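Local coordinates for protein ribosome biogenesis GTPase A (Thermotoga maritima, PDB 3CNN) that binds GTP, probably hydrolyses it, and is probably required for a late step in assembly of the 50S ribosomal subunit, where it would bind 23S rRNA, at residues V105-T110 / V171-V176. Sequence-based numbering, arbitrary orientation.
Sequences VGVPNT and VGSLPV. With GTP (guanosine-5'-triphosphate), chain B.
Two side-chain donors, one from each segment, tie Asn-109 and Pro-108 to the turn formed by Val-171, Gly-172 and Ser-173. Asn-109 ND2 lies 2.8 Å from Val-171 O; the acceptor sits in the plane of the amide and the donor in that of the carbonyl, on a lone pair, although the N-H...O angle of 136° shows a bent bond. CG stands anti to the backbone N (chi1 -161°), which carries the amide across to segment 171-176. In the reverse direction Ser-173 OG donates to Pro-108 O at 3.0 Å, tilted 22° from the carbonyl plane, and Ser-173 CA adds a CH...O contact to the same oxygen at 3.5 Å.

Two nonpolar atoms pack against Ser-173 OG: Val-107 CG2 at 3.3 Å and Pro-108 CD at 3.6 Å.

Residues 107-110 make a type II beta turn just after strand 101-106, at the start of the P-loop (Walker A motif) of this TRAFAC-class GTPase, which leads into helix 112-120. Across the contact, Gly-172, just beyond helix 162-170 and at positive phi, forms a Schellman motif with its last turn, and the preceding Val-171 supplies the carbonyl that Asn-109 uses.

The nucleotide meets the same turn. Asn-109 N makes a weak hydrogen bond to GTP O3B at 3.2 Å, while OD1 of that residue borders the ribose at C5', so the amide touches GTP through its oxygen and the post-helix turn through its nitrogen. Lys-55, another GTP-binding residue, hydrogen-bonds through NZ to Asn-109 O.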
loop_
_atom_site.group_PDB
_atom_site.type_symbol
_atom_site.label_atom_id
_atom_site.label_comp_id
_atom_site.label_asym_id
_atom_site.label_seq_id
_atom_site.Cartn_x
_atom_site.Cartn_y
_atom_site.Cartn_z
ATOM N N VAL A 105 -4.317 5.215 -9.295
ATOM C CA VAL A 105 -3.123 4.429 -9.609
ATOM C C VAL A 105 -2.378 3.935 -8.342
ATOM O O VAL A 105 -2.489 4.524 -7.265
ATOM C CB VAL A 105 -2.188 5.238 -10.547
ATOM C CG1 VAL A 105 -1.081 5.924 -9.781
ATOM C CG2 VAL A 105 -1.612 4.351 -11.601
ATOM N N GLY A 106 -1.641 2.836 -8.479
ATOM C CA GLY A 106 -0.765 2.363 -7.412
ATOM C C GLY A 106 -0.267 0.945 -7.618
ATOM O O GLY A 106 -0.784 0.193 -8.462
ATOM N N VAL A 107 0.737 0.579 -6.820
ATOM C CA VAL A 107 1.255 -0.793 -6.793
ATOM C C VAL A 107 0.165 -1.699 -6.229
ATOM O O VAL A 107 -0.805 -1.199 -5.666
ATOM C CB VAL A 107 2.632 -0.882 -6.046
ATOM C CG1 VAL A 107 3.637 0.103 -6.668
ATOM C CG2 VAL A 107 2.484 -0.639 -4.533
ATOM N N PRO A 108 0.271 -3.025 -6.433
ATOM C CA PRO A 108 -0.806 -3.890 -5.952
ATOM C C PRO A 108 -1.127 -3.736 -4.459
ATOM O O PRO A 108 -0.244 -3.394 -3.664
ATOM C CB PRO A 108 -0.264 -5.302 -6.219
ATOM C CG PRO A 108 0.681 -5.135 -7.377
ATOM C CD PRO A 108 1.329 -3.794 -7.124
ATOM N N ASN A 109 -2.391 -3.984 -4.115
ATOM C CA ASN A 109 -2.863 -4.178 -2.737
ATOM C C ASN A 109 -3.063 -2.918 -1.879
ATOM O O ASN A 109 -3.514 -3.020 -0.742
ATOM C CB ASN A 109 -1.960 -5.188 -2.000
ATOM C CG ASN A 109 -2.634 -5.780 -0.776
ATOM O OD1 ASN A 109 -3.733 -6.308 -0.864
ATOM N ND2 ASN A 109 -1.980 -5.684 0.369
ATOM N N THR A 110 -2.748 -1.736 -2.411
ATOM C CA THR A 110 -2.779 -0.498 -1.606
ATOM C C THR A 110 -4.185 0.041 -1.286
ATOM O O THR A 110 -4.346 0.992 -0.486
ATOM C CB THR A 110 -1.884 0.578 -2.206
ATOM O OG1 THR A 110 -2.380 0.931 -3.514
ATOM C CG2 THR A 110 -0.445 0.048 -2.325
ATOM N N VAL A 171 3.643 -4.807 3.352
ATOM C CA VAL A 171 2.348 -4.222 2.967
ATOM C C VAL A 171 1.495 -5.173 2.092
ATOM O O VAL A 171 0.339 -4.881 1.810
ATOM C CB VAL A 171 2.473 -2.821 2.293
ATOM C CG1 VAL A 171 3.143 -1.829 3.244
ATOM C CG2 VAL A 171 3.215 -2.906 0.975
ATOM N N GLY A 172 2.059 -6.315 1.690
ATOM C CA GLY A 172 1.296 -7.327 0.935
ATOM C C GLY A 172 1.157 -6.994 -0.537
ATOM O O GLY A 172 0.288 -7.510 -1.218
ATOM N N SER A 173 2.030 -6.125 -1.024
ATOM C CA SER A 173 2.053 -5.726 -2.410
ATOM C C SER A 173 2.794 -6.789 -3.233
ATOM O O SER A 173 2.503 -7.023 -4.415
ATOM C CB SER A 173 2.745 -4.369 -2.513
ATOM O OG SER A 173 2.733 -3.881 -3.846
ATOM N N LEU A 174 3.743 -7.449 -2.580
ATOM C CA LEU A 174 4.506 -8.510 -3.201
ATOM C C LEU A 174 4.189 -9.857 -2.523
ATOM O O LEU A 174 4.281 -9.982 -1.288
ATOM C CB LEU A 174 6.001 -8.159 -3.133
ATOM C CG LEU A 174 7.059 -8.958 -3.892
ATOM C CD1 LEU A 174 6.830 -8.868 -5.405
ATOM C CD2 LEU A 174 8.458 -8.443 -3.508
ATOM N N PRO A 175 3.766 -10.855 -3.330
ATOM C CA PRO A 175 3.508 -12.245 -2.925
ATOM C C PRO A 175 4.707 -12.952 -2.311
ATOM O O PRO A 175 5.840 -12.705 -2.716
ATOM C CB PRO A 175 3.138 -12.921 -4.250
ATOM C CG PRO A 175 2.576 -11.838 -5.059
ATOM C CD PRO A 175 3.446 -10.659 -4.755
ATOM N N VAL A 176 4.445 -13.831 -1.341
ATOM C CA VAL A 176 5.485 -14.653 -0.716
ATOM C C VAL A 176 6.054 -15.629 -1.745
ATOM O O VAL A 176 7.262 -15.863 -1.798
ATOM C CB VAL A 176 4.938 -15.424 0.501
ATOM C CG1 VAL A 176 6.052 -16.223 1.192
ATOM C CG2 VAL A 176 4.280 -14.460 1.497
HETATM P PG GTP B . -5.009 -4.977 -6.211
HETATM O O1G GTP B . -4.216 -3.963 -7.040
HETATM O O2G GTP B . -4.124 -6.182 -5.924
HETATM O O3G GTP B . -6.239 -5.493 -6.947
HETATM O O3B GTP B . -5.520 -4.378 -4.796
HETATM P PB GTP B . -6.207 -2.929 -4.614
HETATM O O1B GTP B . -5.161 -1.850 -4.778
HETATM O O2B GTP B . -7.362 -2.742 -5.566
HETATM O O3A GTP B . -6.611 -2.982 -3.081
HETATM P PA GTP B . -7.930 -3.535 -2.393
HETATM O O1A GTP B . -8.903 -2.395 -2.236
HETATM O O2A GTP B . -8.518 -4.770 -3.013
HETATM O "O5'" GTP B . -7.346 -3.826 -0.921
HETATM C "C5'" GTP B . -6.590 -4.977 -0.613
HETATM C "C4'" GTP B . -6.876 -5.317 0.841
HETATM O "O4'" GTP B . -6.669 -4.172 1.640
HETATM C "C3'" GTP B . -8.315 -5.721 1.052
HETATM O "O3'" GTP B . -8.337 -6.818 1.942
HETATM C "C2'" GTP B . -8.958 -4.509 1.686
HETATM O "O2'" GTP B . -9.987 -4.913 2.551
HETATM C "C1'" GTP B . -7.800 -3.879 2.434
HETATM N N9 GTP B . -7.879 -2.410 2.632
HETATM C C8 GTP B . -8.110 -1.436 1.677
HETATM N N7 GTP B . -8.078 -0.235 2.289
HETATM C C5 GTP B . -7.848 -0.418 3.617
HETATM C C6 GTP B . -7.716 0.466 4.685
HETATM O O6 GTP B . -7.832 1.684 4.509
HETATM N N1 GTP B . -7.461 -0.026 5.958
HETATM C C2 GTP B . -7.341 -1.393 6.154
HETATM N N2 GTP B . -7.101 -1.877 7.365
HETATM N N3 GTP B . -7.466 -2.260 5.083
HETATM C C4 GTP B . -7.716 -1.782 3.839
#